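Local coordinates for segregation and condensation protein A (Pyrococcus furiosus, PDB 5XNS) that probably serves, through its C-terminal winged-helix domain, which is the piece present here, as the kleisin that binds SMC in chromosome condensation and segregation, at residues 11-16 and 22-27; 54-59 and 63-68. All coordinates share one frame; numbering follows the deposited sequence.

Contact 1. Residues 11-16 and 22-27; sequences KVVKKI and TPIKFW
Ile24 drives the end of its side chain into the surface of helix 3-20, between Val13 and Ile16, and so closes the first helix of a winged-helix domain against the short strand that follows it. The two receiving residues lie three apart, nearly one helical turn, and Ile24 alone supplies the opposing side. In Ile24, CG1 sits beside the backbone N (chi1 -63°) and the chain is extended beyond it (chi2 160°), which carries CD1 away from the strand and up to the helix. Among the side chains the closest pair is Ile24 CD1 with CG2 of Ile16, 3.7 Å apart, and the two side chains meet at about a right angle. Ile16 makes this tight packing although it is partly exposed. The meeting with Val13 is slacker, CG1 of Val13 lying 4.1 Å from Ile24 CD1 in a slanting approach. Val13 is nonetheless buried, and Leu29 and Pro69 also pack on it; Leu29 packs on Ile24 as well, so that the two residues share a core that reaches beyond the helix and strand. On the solvent side of the helix, Lys14 and Lys15 point away from the strand at their CB atoms and are exposed. The side chains that meet are all apolar, and the interface is modest, burying 132 Å². Its shortest approach nevertheless involves a polar atom: the CD1 methyl of Ile24 rests 3.5 Å from the backbone O of Val13.

Contact 2. Residues 54-59 and 63-68; sequences VEIIQE and GEILVV
Gln58 reaches across to Gly63, the first residue of segment 63-68, where the two arms of an antiparallel hairpin come together. With CG anti to the backbone N (chi1 -178°) and the chain extended beyond it, the amide of Gln58 arrives at the Gly63 carbonyl, and NE2 donates to O over 3.0 Å. The acceptor lies in the amide plane, although the donor stands off the carbonyl plane by 28°. NE2 also donates to the backbone of a neighbouring protein chain, its stronger partner. Glu64 points away from the facing strand at CB, and its side chain touches Lys25 and Trp27. Ile65 then lies alongside Ile56, both pointing the same way, and their CG2 methyls are tightly pressed at 3.5 Å; its CG1 also packs over the face of the Gln58 amide, 3.6 Å from NE2. Leu66 forms a hydrogen-bonded pair with Ile57: Ile57 N donates to Leu66 O over 2.8 Å, and Leu66 N returns a bond to Ile57 O. Val67, in a non-hydrogen-bonded pair with Ile56, faces the helices and rests on Leu45 and Val13, while its CG1 meets Val54 CB at 4.0 Å. At Val68 a hydrogen-bonded pair forms again, with Glu55, whose N reaches Val68 O at 2.7 Å in a nearly straight bond. Val68 CG2 is 4.4 Å from Ile57 CD1 on the more open face, which also carries Glu55 and Leu66. Ile56, Gln58 and Ile65 also pack on apolar side chains of the neighbouring protein, so the buried face serves both the helical core and the partner. Two strands joined by a short loop after the last helix make up the wing of a winged-helix domain.

How the contacts relate
Strand 65-69 joins the two contacts, pairing with strand 54-58 on one flank and strand 24-25 on the other. Ile24 and Phe26 bond through their backbones to Val67 and Ile65, so both contacts belong to one antiparallel three-stranded sheet. Contact 1 is the smaller and more deeply buried, made by apolar side chains, with one methyl against a backbone carbonyl, and it fastens helix 3-20 to the sheet's short edge strand. Contact 2 is larger and only partly buried, held chiefly by backbone hydrogen bonds, with apolar residues on the helix-facing side and a polar amide near its turn. The two centres lie about 10 Å apart, and Val13 of contact 1 also packs on Val67 of contact 2.

Contact 1. Residues 11-16 and 22-27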
loop_
_atom_site.group_PDB
_atom_site.type_symbol
_atom_site.label_atom_id
_atom_site.label_comp_id
_atom_site.label_asym_id
_atom_site.label_seq_id
_atom_site.Cartn_x
_atom_site.Cartn_y
_atom_site.Cartn_z
ATOM N N LYS B 11 37.557 7.653 6.105
ATOM C CA LYS B 11 38.891 7.970 6.627
ATOM C C LYS B 11 38.850 8.189 8.135
ATOM O O LYS B 11 39.760 7.767 8.862
ATOM C CB LYS B 11 39.468 9.208 5.929
ATOM C CG LYS B 11 39.641 9.102 4.408
ATOM C CD LYS B 11 40.690 10.108 3.903
ATOM C CE LYS B 11 40.413 10.601 2.477
ATOM N NZ LYS B 11 39.423 11.735 2.432
ATOM N N VAL B 12 37.789 8.836 8.621
ATOM C CA VAL B 12 37.609 9.014 10.057
ATOM C C VAL B 12 37.514 7.662 10.756
ATOM O O VAL B 12 38.158 7.429 11.790
ATOM C CB VAL B 12 36.367 9.876 10.325
ATOM C CG1 VAL B 12 35.942 9.750 11.784
ATOM C CG2 VAL B 12 36.650 11.323 9.933
ATOM N N VAL B 13 36.697 6.756 10.206
ATOM C CA VAL B 13 36.530 5.422 10.788
ATOM C C VAL B 13 37.866 4.681 10.833
ATOM O O VAL B 13 38.237 4.094 11.856
ATOM C CB VAL B 13 35.474 4.625 10.002
ATOM C CG1 VAL B 13 35.516 3.141 10.407
ATOM C CG2 VAL B 13 34.075 5.208 10.262
ATOM N N LYS B 14 38.602 4.707 9.722
ATOM C CA LYS B 14 39.886 4.018 9.632
ATOM C C LYS B 14 40.909 4.604 10.609
ATOM O O LYS B 14 41.592 3.862 11.329
ATOM C CB LYS B 14 40.389 4.094 8.187
ATOM C CG LYS B 14 41.717 3.391 7.900
ATOM C CD LYS B 14 42.085 3.538 6.423
ATOM C CE LYS B 14 43.484 3.007 6.119
ATOM N NZ LYS B 14 43.892 3.271 4.708
ATOM N N LYS B 15 41.013 5.938 10.666
ATOM C CA LYS B 15 41.976 6.565 11.568
ATOM C C LYS B 15 41.675 6.218 13.022
ATOM O O LYS B 15 42.579 5.871 13.793
ATOM C CB LYS B 15 41.981 8.083 11.368
ATOM C CG LYS B 15 43.162 8.780 12.034
ATOM C CD LYS B 15 44.493 8.369 11.380
ATOM C CE LYS B 15 45.705 8.845 12.188
ATOM N NZ LYS B 15 45.588 10.276 12.594
ATOM N N ILE B 16 40.402 6.298 13.415
ATOM C CA ILE B 16 40.046 5.984 14.796
ATOM C C ILE B 16 40.322 4.517 15.091
ATOM O O ILE B 16 40.789 4.165 16.184
ATOM C CB ILE B 16 38.578 6.344 15.077
ATOM C CG1 ILE B 16 38.370 7.856 15.005
ATOM C CG2 ILE B 16 38.145 5.804 16.448
ATOM C CD1 ILE B 16 36.915 8.255 15.130
ATOM N N THR B 22 39.442 -1.341 18.369
ATOM C CA THR B 22 38.175 -1.884 18.842
ATOM C C THR B 22 37.006 -1.308 18.040
ATOM O O THR B 22 37.132 -0.225 17.453
ATOM C CB THR B 22 37.990 -1.586 20.336
ATOM O OG1 THR B 22 38.021 -0.170 20.547
ATOM C CG2 THR B 22 39.120 -2.241 21.147
ATOM N N PRO B 23 35.867 -2.010 17.977
ATOM C CA PRO B 23 34.743 -1.508 17.170
ATOM C C PRO B 23 34.284 -0.133 17.640
ATOM O O PRO B 23 34.269 0.165 18.838
ATOM C CB PRO B 23 33.651 -2.569 17.373
ATOM C CG PRO B 23 34.391 -3.813 17.793
ATOM C CD PRO B 23 35.554 -3.312 18.601
ATOM N N ILE B 24 33.904 0.708 16.678
ATOM C CA ILE B 24 33.489 2.081 16.949
ATOM C C ILE B 24 31.972 2.130 17.104
ATOM O O ILE B 24 31.235 1.646 16.235
ATOM C CB ILE B 24 33.966 3.014 15.821
ATOM C CG1 ILE B 24 35.495 3.016 15.770
ATOM C CG2 ILE B 24 33.411 4.434 16.006
ATOM C CD1 ILE B 24 36.047 3.471 14.468
ATOM N N LYS B 25 31.500 2.708 18.215
ATOM C CA LYS B 25 30.063 2.911 18.408
ATOM C C LYS B 25 29.497 3.878 17.366
ATOM O O LYS B 25 30.039 4.967 17.153
ATOM C CB LYS B 25 29.778 3.466 19.808
ATOM C CG LYS B 25 30.146 2.562 20.977
ATOM C CD LYS B 25 29.809 3.236 22.317
ATOM C CE LYS B 25 30.169 2.330 23.493
ATOM N NZ LYS B 25 29.730 2.885 24.808
ATOM N N PHE B 26 28.385 3.485 16.737
ATOM C CA PHE B 26 27.672 4.387 15.834
ATOM C C PHE B 26 27.444 5.746 16.481
ATOM O O PHE B 26 27.695 6.784 15.859
ATOM C CB PHE B 26 26.333 3.772 15.392
ATOM C CG PHE B 26 25.445 4.726 14.612
ATOM C CD1 PHE B 26 25.847 5.217 13.381
ATOM C CD2 PHE B 26 24.214 5.127 15.119
ATOM C CE1 PHE B 26 25.032 6.088 12.649
ATOM C CE2 PHE B 26 23.384 6.017 14.401
ATOM C CZ PHE B 26 23.799 6.495 13.161
ATOM N N TRP B 27 26.975 5.763 17.740
ATOM C CA TRP B 27 26.659 7.037 18.384
ATOM C C TRP B 27 27.848 7.988 18.360
ATOM O O TRP B 27 27.679 9.202 18.214
ATOM C CB TRP B 27 26.207 6.838 19.835
ATOM C CG TRP B 27 25.043 5.913 20.047
ATOM C CD1 TRP B 27 24.953 4.915 20.983
ATOM C CD2 TRP B 27 23.802 5.902 19.330
ATOM N NE1 TRP B 27 23.738 4.283 20.885
ATOM C CE2 TRP B 27 23.011 4.866 19.880
ATOM C CE3 TRP B 27 23.278 6.662 18.279
ATOM C CZ2 TRP B 27 21.726 4.569 19.404
ATOM C CZ3 TRP B 27 22.015 6.359 17.806
ATOM C CH2 TRP B 27 21.249 5.324 18.372
#

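Contact 2. Residues 54-59 and 63-68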
loop_
_atom_site.group_PDB
_atom_site.type_symbol
_atom_site.label_atom_id
_atom_site.label_comp_id
_atom_site.label_asym_id
_atom_site.label_seq_id
_atom_site.Cartn_x
_atom_site.Cartn_y
_atom_site.Cartn_z
ATOM N N VAL B 54 33.424 -1.177 5.213
ATOM C CA VAL B 54 33.220 -1.327 6.647
ATOM C C VAL B 54 32.251 -2.476 6.875
ATOM O O VAL B 54 31.518 -2.893 5.977
ATOM C CB VAL B 54 32.677 -0.052 7.334
ATOM C CG1 VAL B 54 33.517 1.160 6.968
ATOM C CG2 VAL B 54 31.197 0.154 6.979
ATOM N N GLU B 55 32.244 -2.970 8.106
ATOM C CA GLU B 55 31.262 -3.928 8.582
ATOM C C GLU B 55 30.455 -3.289 9.705
ATOM O O GLU B 55 31.029 -2.688 10.618
ATOM C CB GLU B 55 31.958 -5.188 9.065
ATOM C CG GLU B 55 31.198 -5.984 10.083
ATOM C CD GLU B 55 31.564 -7.462 10.015
ATOM O OE1 GLU B 55 30.709 -8.305 10.384
ATOM O OE2 GLU B 55 32.699 -7.763 9.556
ATOM N N ILE B 56 29.132 -3.392 9.626
ATOM C CA ILE B 56 28.244 -2.891 10.668
ATOM C C ILE B 56 27.793 -4.070 11.515
ATOM O O ILE B 56 27.326 -5.084 10.987
ATOM C CB ILE B 56 27.040 -2.146 10.070
ATOM C CG1 ILE B 56 27.509 -0.975 9.203
ATOM C CG2 ILE B 56 26.118 -1.659 11.183
ATOM C CD1 ILE B 56 26.416 -0.347 8.379
ATOM N N ILE B 57 27.928 -3.938 12.823
ATOM C CA ILE B 57 27.650 -5.020 13.755
ATOM C C ILE B 57 26.499 -4.605 14.651
ATOM O O ILE B 57 26.536 -3.529 15.261
ATOM C CB ILE B 57 28.895 -5.361 14.592
ATOM C CG1 ILE B 57 29.932 -6.061 13.716
ATOM C CG2 ILE B 57 28.512 -6.177 15.827
ATOM C CD1 ILE B 57 31.244 -6.285 14.425
ATOM N N GLN B 58 25.479 -5.456 14.726
ATOM C CA GLN B 58 24.347 -5.229 15.617
ATOM C C GLN B 58 23.880 -6.588 16.099
ATOM O O GLN B 58 23.540 -7.445 15.282
ATOM C CB GLN B 58 23.209 -4.480 14.910
ATOM C CG GLN B 58 22.023 -4.188 15.816
ATOM C CD GLN B 58 20.926 -3.378 15.128
ATOM O OE1 GLN B 58 20.436 -3.752 14.059
ATOM N NE2 GLN B 58 20.541 -2.261 15.741
ATOM N N GLU B 59 23.870 -6.787 17.416
ATOM C CA GLU B 59 23.492 -8.088 17.965
ATOM C C GLU B 59 21.980 -8.265 18.002
ATOM O O GLU B 59 21.459 -9.293 17.554
ATOM C CB GLU B 59 24.082 -8.263 19.366
ATOM C CG GLU B 59 25.594 -8.094 19.432
ATOM C CD GLU B 59 26.346 -9.008 18.466
ATOM O OE1 GLU B 59 25.903 -10.159 18.252
ATOM O OE2 GLU B 59 27.389 -8.577 17.923
ATOM N N GLY B 63 19.436 -2.482 18.785
ATOM C CA GLY B 63 20.479 -2.479 19.786
ATOM C C GLY B 63 21.661 -1.661 19.333
ATOM O O GLY B 63 21.698 -1.127 18.221
ATOM N N GLU B 64 22.641 -1.556 20.226
ATOM C CA GLU B 64 23.850 -0.810 19.920
ATOM C C GLU B 64 24.436 -1.250 18.584
ATOM O O GLU B 64 24.541 -2.443 18.298
ATOM C CB GLU B 64 24.881 -0.989 21.040
ATOM C CG GLU B 64 26.191 -0.261 20.758
ATOM C CD GLU B 64 26.766 0.436 21.979
ATOM O OE1 GLU B 64 27.437 -0.237 22.800
ATOM O OE2 GLU B 64 26.523 1.661 22.114
ATOM N N ILE B 65 24.813 -0.270 17.771
ATOM C CA ILE B 65 25.430 -0.483 16.473
ATOM C C ILE B 65 26.914 -0.132 16.574
ATOM O O ILE B 65 27.269 0.922 17.112
ATOM C CB ILE B 65 24.733 0.375 15.405
ATOM C CG1 ILE B 65 23.237 0.046 15.368
ATOM C CG2 ILE B 65 25.398 0.185 14.051
ATOM C CD1 ILE B 65 22.400 1.031 14.539
ATOM N N LEU B 66 27.773 -1.010 16.052
ATOM C CA LEU B 66 29.217 -0.808 16.018
ATOM C C LEU B 66 29.723 -0.894 14.585
ATOM O O LEU B 66 29.107 -1.520 13.723
ATOM C CB LEU B 66 29.962 -1.843 16.861
ATOM C CG LEU B 66 29.441 -2.047 18.274
ATOM C CD1 LEU B 66 29.991 -3.352 18.798
ATOM C CD2 LEU B 66 29.847 -0.874 19.167
ATOM N N VAL B 67 30.881 -0.284 14.348
ATOM C CA VAL B 67 31.463 -0.178 13.018
ATOM C C VAL B 67 32.910 -0.647 13.063
ATOM O O VAL B 67 33.681 -0.223 13.934
ATOM C CB VAL B 67 31.403 1.265 12.484
ATOM C CG1 VAL B 67 31.916 1.318 11.040
ATOM C CG2 VAL B 67 29.978 1.816 12.601
ATOM N N VAL B 68 33.286 -1.485 12.105
ATOM C CA VAL B 68 34.674 -1.896 11.958
ATOM C C VAL B 68 35.067 -1.702 10.501
ATOM O O VAL B 68 34.331 -2.137 9.606
ATOM C CB VAL B 68 34.876 -3.351 12.407
ATOM C CG1 VAL B 68 36.308 -3.794 12.143
ATOM C CG2 VAL B 68 34.534 -3.488 13.874
#